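Local coordinates for 5-formyltetrahydrofolate cyclo-ligase family protein (Bacillus anthracis, PDB 2JCB) that probably catalyses the ATP-dependent cyclisation of 5-formyltetrahydrofolate to 5,10-methenyltetrahydrofolate in folate metabolism, and binds ADP and magnesium, at residues L43-I57 and I70-P84. Residues are numbered along the deposited sequence; the frame is centred on the assembly and turned at random.
Sequences LYEQKEWAEAKTIGI and IIEKAWKEGKRVVVP
Thr54-Gly56 and Arg80-Pro84 run side by side as the two parallel strands of a beta-alpha-beta unit, with helix 68-76 as the connection, in the mixed sheet of this Rossmann-like fold. Four backbone bonds join them: Arg80 N to Lys53 O, Ile55 N to Arg80 O, Val82 N to Ile55 O and, just past the shorter strand, Ile57 N to Val82 O, each 2.9 Å. The ammonium of the buried Lys79 crosses to the end of helix 47-51, where NZ donates to Trp49 O (2.8 Å) and Ala52 O (2.9 Å) and also to water 2. Beyond CG its chain is extended and bends only at chi4 (-62°), which swings NZ onto these carbonyls while CE lies over the five-membered ring of Trp49; NZ itself makes a cation-pi contact there, 4.7 Å from the centroid. Trp49 O takes a second bond, from Ala52 N, on the opposite face of its carbonyl plane. CZ3 and CH2 of the indole touch Ile70 CG2, and CH2 touches Ala74 CB, on helix 68-76, and NE1 donates to the syn lone pair of Glu77 OE1 (2.9 Å), a bent bond (134°) with the oxygen tilted from the ring plane. Water 1 ties Glu77 OE2 to Tyr44 O, and Lys73 CG covers one face of the Tyr44 ring. Ile57 CD1 packs on Ile70 CG2, and Ile57 CG2 on Ile71 CG1, joining the strand's end to the helix. OD2 of Asp128, just before neighbouring strand 129-131, accepts from Lys53 N and Thr54 N. On the face of the sheet that carries Thr54, Arg80 and Val82, Arg80, whose NH2 also pairs with Glu126, turns its guanidinium edge to Thr54: NE (2.9 Å) and NH2 (3.1 Å) both donate, nearly in plane, to the single oxygen OG1.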
loop_
_atom_site.group_PDB
_atom_site.type_symbol
_atom_site.label_atom_id
_atom_site.label_comp_id
_atom_site.label_asym_id
_atom_site.label_seq_id
_atom_site.Cartn_x
_atom_site.Cartn_y
_atom_site.Cartn_z
ATOM N N LEU A 43 -4.112 13.004 -0.874
ATOM C CA LEU A 43 -2.855 12.528 -1.537
ATOM C C LEU A 43 -2.329 13.496 -2.599
ATOM O O LEU A 43 -1.128 13.810 -2.583
ATOM C CB LEU A 43 -3.062 11.152 -2.230
ATOM C CG LEU A 43 -1.867 10.718 -3.152
ATOM C CD1 LEU A 43 -0.643 10.460 -2.268
ATOM C CD2 LEU A 43 -2.286 9.364 -3.821
ATOM N N TYR A 44 -3.189 13.962 -3.523
ATOM C CA TYR A 44 -2.730 14.749 -4.651
ATOM C C TYR A 44 -2.251 16.130 -4.197
ATOM O O TYR A 44 -1.613 16.815 -4.951
ATOM C CB TYR A 44 -3.844 14.941 -5.650
ATOM C CG TYR A 44 -4.480 13.661 -6.172
ATOM C CD1 TYR A 44 -3.760 12.456 -6.198
ATOM C CD2 TYR A 44 -5.828 13.658 -6.559
ATOM C CE1 TYR A 44 -4.363 11.257 -6.656
ATOM C CE2 TYR A 44 -6.457 12.481 -7.040
ATOM C CZ TYR A 44 -5.714 11.284 -7.083
ATOM O OH TYR A 44 -6.321 10.106 -7.539
ATOM N N GLU A 45 -2.606 16.538 -2.983
ATOM C CA GLU A 45 -2.109 17.819 -2.433
ATOM C C GLU A 45 -0.719 17.712 -1.795
ATOM O O GLU A 45 -0.136 18.746 -1.456
ATOM C CB GLU A 45 -3.082 18.357 -1.398
ATOM C CG GLU A 45 -4.414 18.787 -2.001
ATOM C CD GLU A 45 -5.207 19.657 -1.045
ATOM O OE1 GLU A 45 -4.906 19.624 0.180
ATOM O OE2 GLU A 45 -6.115 20.376 -1.504
ATOM N N GLN A 46 -0.228 16.483 -1.603
ATOM C CA GLN A 46 1.018 16.226 -0.871
ATOM C C GLN A 46 2.213 16.594 -1.754
ATOM O O GLN A 46 2.232 16.329 -3.006
ATOM C CB GLN A 46 1.132 14.758 -0.336
ATOM C CG GLN A 46 -0.048 14.315 0.608
ATOM C CD GLN A 46 -0.269 15.272 1.732
ATOM O OE1 GLN A 46 0.638 15.563 2.505
ATOM N NE2 GLN A 46 -1.486 15.816 1.826
ATOM N N LYS A 47 3.184 17.259 -1.125
ATOM C CA LYS A 47 4.424 17.624 -1.834
ATOM C C LYS A 47 5.073 16.407 -2.527
ATOM O O LYS A 47 5.526 16.523 -3.661
ATOM C CB LYS A 47 5.383 18.281 -0.852
ATOM C CG LYS A 47 6.774 18.586 -1.395
ATOM C CD LYS A 47 7.572 19.244 -0.243
ATOM C CE LYS A 47 9.067 19.273 -0.534
ATOM N NZ LYS A 47 9.324 20.434 -1.376
ATOM N N GLU A 48 5.128 15.270 -1.849
ATOM C CA GLU A 48 5.794 14.104 -2.396
ATOM C C GLU A 48 5.058 13.491 -3.582
ATOM O O GLU A 48 5.706 12.893 -4.428
ATOM C CB GLU A 48 6.102 13.051 -1.344
ATOM C CG GLU A 48 4.901 12.515 -0.660
ATOM C CD GLU A 48 4.593 13.235 0.642
ATOM O OE1 GLU A 48 4.621 14.486 0.693
ATOM O OE2 GLU A 48 4.306 12.526 1.621
ATOM N N TRP A 49 3.740 13.696 -3.677
ATOM C CA TRP A 49 2.997 13.347 -4.911
ATOM C C TRP A 49 3.383 14.254 -6.056
ATOM O O TRP A 49 3.797 13.805 -7.128
ATOM C CB TRP A 49 1.469 13.434 -4.671
ATOM C CG TRP A 49 0.666 13.274 -5.953
ATOM C CD1 TRP A 49 0.272 14.256 -6.796
ATOM C CD2 TRP A 49 0.269 12.029 -6.560
ATOM N NE1 TRP A 49 -0.404 13.714 -7.878
ATOM C CE2 TRP A 49 -0.424 12.346 -7.745
ATOM C CE3 TRP A 49 0.405 10.687 -6.178
ATOM C CZ2 TRP A 49 -0.976 11.349 -8.595
ATOM C CZ3 TRP A 49 -0.139 9.686 -7.013
ATOM C CH2 TRP A 49 -0.801 10.036 -8.215
ATOM N N ALA A 50 3.266 15.562 -5.805
ATOM C CA ALA A 50 3.522 16.534 -6.818
ATOM C C ALA A 50 4.918 16.344 -7.403
ATOM O O ALA A 50 5.101 16.438 -8.610
ATOM C CB ALA A 50 3.357 17.934 -6.233
ATOM N N GLU A 51 5.891 16.056 -6.540
ATOM C CA GLU A 51 7.291 15.980 -6.955
ATOM C C GLU A 51 7.757 14.637 -7.568
ATOM O O GLU A 51 8.802 14.619 -8.292
ATOM C CB GLU A 51 8.212 16.364 -5.800
ATOM C CG GLU A 51 8.129 17.845 -5.477
ATOM C CD GLU A 51 9.041 18.243 -4.331
ATOM O OE1 GLU A 51 9.612 17.343 -3.677
ATOM O OE2 GLU A 51 9.184 19.462 -4.090
ATOM N N ALA A 52 6.992 13.571 -7.324
ATOM C CA ALA A 52 7.408 12.207 -7.728
ATOM C C ALA A 52 7.292 12.112 -9.229
ATOM O O ALA A 52 6.262 12.496 -9.809
ATOM C CB ALA A 52 6.534 11.165 -7.140
ATOM N N LYS A 53 8.349 11.638 -9.873
ATOM C CA LYS A 53 8.202 11.374 -11.257
ATOM C C LYS A 53 7.901 9.898 -11.539
ATOM O O LYS A 53 7.365 9.593 -12.586
ATOM C CB LYS A 53 9.413 11.874 -12.030
ATOM C CG LYS A 53 9.555 13.428 -12.077
ATOM C CD LYS A 53 8.190 14.131 -12.227
ATOM C CE LYS A 53 8.303 15.667 -12.480
ATOM N NZ LYS A 53 7.241 16.355 -11.652
ATOM N N THR A 54 8.228 9.026 -10.584
ATOM C CA THR A 54 7.875 7.590 -10.639
ATOM C C THR A 54 7.260 7.216 -9.322
ATOM O O THR A 54 7.873 7.421 -8.281
ATOM C CB THR A 54 9.121 6.695 -10.881
ATOM O OG1 THR A 54 9.762 7.071 -12.101
ATOM C CG2 THR A 54 8.751 5.215 -11.021
ATOM N N ILE A 55 6.084 6.590 -9.398
ATOM C CA ILE A 55 5.366 6.205 -8.233
ATOM C C ILE A 55 5.131 4.685 -8.308
ATOM O O ILE A 55 4.707 4.198 -9.357
ATOM C CB ILE A 55 4.037 6.961 -8.116
ATOM C CG1 ILE A 55 4.326 8.472 -7.933
ATOM C CG2 ILE A 55 3.315 6.385 -6.932
ATOM C CD1 ILE A 55 3.183 9.351 -8.076
ATOM N N GLY A 56 5.335 4.022 -7.173
ATOM C CA GLY A 56 5.095 2.569 -6.952
ATOM C C GLY A 56 3.760 2.474 -6.190
ATOM O O GLY A 56 3.536 3.199 -5.192
ATOM N N ILE A 57 2.877 1.582 -6.653
ATOM C CA ILE A 57 1.548 1.463 -6.022
ATOM C C ILE A 57 1.035 0.034 -6.241
ATOM O O ILE A 57 1.558 -0.690 -7.080
ATOM C CB ILE A 57 0.554 2.471 -6.646
ATOM C CG1 ILE A 57 -0.765 2.590 -5.870
ATOM C CG2 ILE A 57 0.401 2.293 -8.243
ATOM C CD1 ILE A 57 -1.507 3.871 -6.212
ATOM N N ILE A 70 -5.915 6.590 -8.733
ATOM C CA ILE A 70 -4.587 7.159 -8.482
ATOM C C ILE A 70 -3.698 6.878 -9.666
ATOM O O ILE A 70 -2.999 7.743 -10.142
ATOM C CB ILE A 70 -3.904 6.594 -7.214
ATOM C CG1 ILE A 70 -4.828 6.805 -5.977
ATOM C CG2 ILE A 70 -2.520 7.294 -7.053
ATOM C CD1 ILE A 70 -4.379 6.030 -4.669
ATOM N N ILE A 71 -3.699 5.630 -10.119
ATOM C CA ILE A 71 -2.945 5.295 -11.328
ATOM C C ILE A 71 -3.361 6.162 -12.536
ATOM O O ILE A 71 -2.517 6.669 -13.300
ATOM C CB ILE A 71 -3.086 3.785 -11.640
ATOM C CG1 ILE A 71 -2.429 2.996 -10.505
ATOM C CG2 ILE A 71 -2.427 3.492 -13.026
ATOM C CD1 ILE A 71 -2.846 1.504 -10.501
ATOM N N GLU A 72 -4.659 6.363 -12.725
ATOM C CA GLU A 72 -5.141 7.192 -13.806
ATOM C C GLU A 72 -4.646 8.650 -13.756
ATOM O O GLU A 72 -4.247 9.211 -14.789
ATOM C CB GLU A 72 -6.652 7.094 -13.823
ATOM C CG GLU A 72 -7.094 5.655 -14.204
ATOM C CD GLU A 72 -8.570 5.534 -14.252
ATOM O OE1 GLU A 72 -9.226 5.896 -13.244
ATOM O OE2 GLU A 72 -9.077 5.104 -15.309
ATOM N N LYS A 73 -4.637 9.197 -12.536
ATOM C CA LYS A 73 -4.170 10.576 -12.275
ATOM C C LYS A 73 -2.677 10.664 -12.561
ATOM O O LYS A 73 -2.233 11.581 -13.213
ATOM C CB LYS A 73 -4.401 10.921 -10.787
ATOM C CG LYS A 73 -4.166 12.407 -10.383
ATOM C CD LYS A 73 -5.161 13.309 -11.012
ATOM C CE LYS A 73 -5.306 14.603 -10.232
ATOM N NZ LYS A 73 -6.546 15.278 -10.750
ATOM N N ALA A 74 -1.901 9.715 -12.043
ATOM C CA ALA A 74 -0.470 9.669 -12.313
ATOM C C ALA A 74 -0.181 9.650 -13.817
ATOM O O ALA A 74 0.640 10.448 -14.341
ATOM C CB ALA A 74 0.209 8.476 -11.561
ATOM N N TRP A 75 -0.872 8.759 -14.543
ATOM C CA TRP A 75 -0.734 8.725 -16.004
ATOM C C TRP A 75 -1.050 10.082 -16.635
ATOM O O TRP A 75 -0.309 10.560 -17.484
ATOM C CB TRP A 75 -1.606 7.668 -16.641
ATOM C CG TRP A 75 -1.124 6.262 -16.424
ATOM C CD1 TRP A 75 0.157 5.850 -16.209
ATOM C CD2 TRP A 75 -1.929 5.080 -16.471
ATOM N NE1 TRP A 75 0.199 4.486 -16.102
ATOM C CE2 TRP A 75 -1.068 3.984 -16.271
ATOM C CE3 TRP A 75 -3.295 4.844 -16.693
ATOM C CZ2 TRP A 75 -1.530 2.653 -16.247
ATOM C CZ3 TRP A 75 -3.755 3.526 -16.654
ATOM C CH2 TRP A 75 -2.875 2.451 -16.438
ATOM N N LYS A 76 -2.135 10.704 -16.168
ATOM C CA LYS A 76 -2.566 11.993 -16.694
ATOM C C LYS A 76 -1.512 13.094 -16.488
ATOM O O LYS A 76 -1.319 13.953 -17.362
ATOM C CB LYS A 76 -3.887 12.389 -16.055
ATOM C CG LYS A 76 -4.610 13.501 -16.798
ATOM C CD LYS A 76 -5.592 14.170 -15.868
ATOM C CE LYS A 76 -6.346 15.270 -16.624
ATOM N NZ LYS A 76 -7.286 15.956 -15.689
ATOM N N GLU A 77 -0.835 13.026 -15.346
ATOM C CA GLU A 77 0.203 13.967 -14.926
ATOM C C GLU A 77 1.591 13.660 -15.526
ATOM O O GLU A 77 2.561 14.377 -15.269
ATOM C CB GLU A 77 0.217 14.049 -13.382
ATOM C CG GLU A 77 -1.088 14.668 -12.893
ATOM C CD GLU A 77 -1.152 14.986 -11.438
ATOM O OE1 GLU A 77 -0.404 14.395 -10.659
ATOM O OE2 GLU A 77 -2.011 15.810 -11.055
ATOM N N GLY A 78 1.685 12.596 -16.318
ATOM C CA GLY A 78 2.953 12.207 -16.921
ATOM C C GLY A 78 3.887 11.463 -15.971
ATOM O O GLY A 78 5.092 11.355 -16.291
ATOM N N LYS A 79 3.374 10.937 -14.848
ATOM C CA LYS A 79 4.239 10.224 -13.948
ATOM C C LYS A 79 4.338 8.787 -14.450
ATOM O O LYS A 79 3.377 8.294 -15.046
ATOM C CB LYS A 79 3.644 10.197 -12.531
ATOM C CG LYS A 79 3.380 11.607 -11.993
ATOM C CD LYS A 79 2.934 11.443 -10.544
ATOM C CE LYS A 79 2.518 12.768 -9.931
ATOM N NZ LYS A 79 3.641 13.741 -9.902
ATOM N N ARG A 80 5.456 8.118 -14.164
ATOM C CA ARG A 80 5.636 6.714 -14.516
ATOM C C ARG A 80 5.038 5.950 -13.361
ATOM O O ARG A 80 5.243 6.325 -12.213
ATOM C CB ARG A 80 7.127 6.395 -14.643
ATOM C CG ARG A 80 7.436 4.954 -14.841
ATOM C CD ARG A 80 8.840 4.772 -15.347
ATOM N NE ARG A 80 9.817 5.181 -14.345
ATOM C CZ ARG A 80 11.122 4.945 -14.440
ATOM N NH1 ARG A 80 11.590 4.300 -15.496
ATOM N NH2 ARG A 80 11.947 5.330 -13.457
ATOM N N VAL A 81 4.270 4.911 -13.687
ATOM C CA VAL A 81 3.586 4.113 -12.677
ATOM C C VAL A 81 4.172 2.696 -12.688
ATOM O O VAL A 81 4.288 2.077 -13.744
ATOM C CB VAL A 81 2.061 4.019 -12.961
ATOM C CG1 VAL A 81 1.426 3.039 -12.041
ATOM C CG2 VAL A 81 1.360 5.355 -12.728
ATOM N N VAL A 82 4.564 2.237 -11.507
ATOM C CA VAL A 82 5.082 0.845 -11.305
ATOM C C VAL A 82 4.252 0.083 -10.271
ATOM O O VAL A 82 3.929 0.599 -9.192
ATOM C CB VAL A 82 6.624 0.754 -11.046
ATOM C CG1 VAL A 82 7.390 1.423 -12.163
ATOM C CG2 VAL A 82 7.003 1.350 -9.700
ATOM N N VAL A 83 3.950 -1.184 -10.585
ATOM C CA VAL A 83 3.125 -2.045 -9.716
ATOM C C VAL A 83 3.870 -3.389 -9.491
ATOM O O VAL A 83 4.658 -3.799 -10.363
ATOM C CB VAL A 83 1.764 -2.304 -10.404
ATOM C CG1 VAL A 83 0.952 -0.993 -10.458
ATOM C CG2 VAL A 83 1.979 -2.776 -11.885
ATOM N N PRO A 84 3.655 -4.025 -8.330
ATOM C CA PRO A 84 4.497 -5.189 -8.035
ATOM C C PRO A 84 4.002 -6.514 -8.605
ATOM O O PRO A 84 2.810 -6.791 -8.634
ATOM C CB PRO A 84 4.473 -5.259 -6.503
ATOM C CG PRO A 84 3.147 -4.676 -6.128
ATOM C CD PRO A 84 2.748 -3.701 -7.198
HETATM O O HOH W 1 -1.319 16.830 -8.101
HETATM O O HOH W 2 4.282 14.942 -12.376
HETATM O O HOH W 3 7.685 11.080 -15.121
#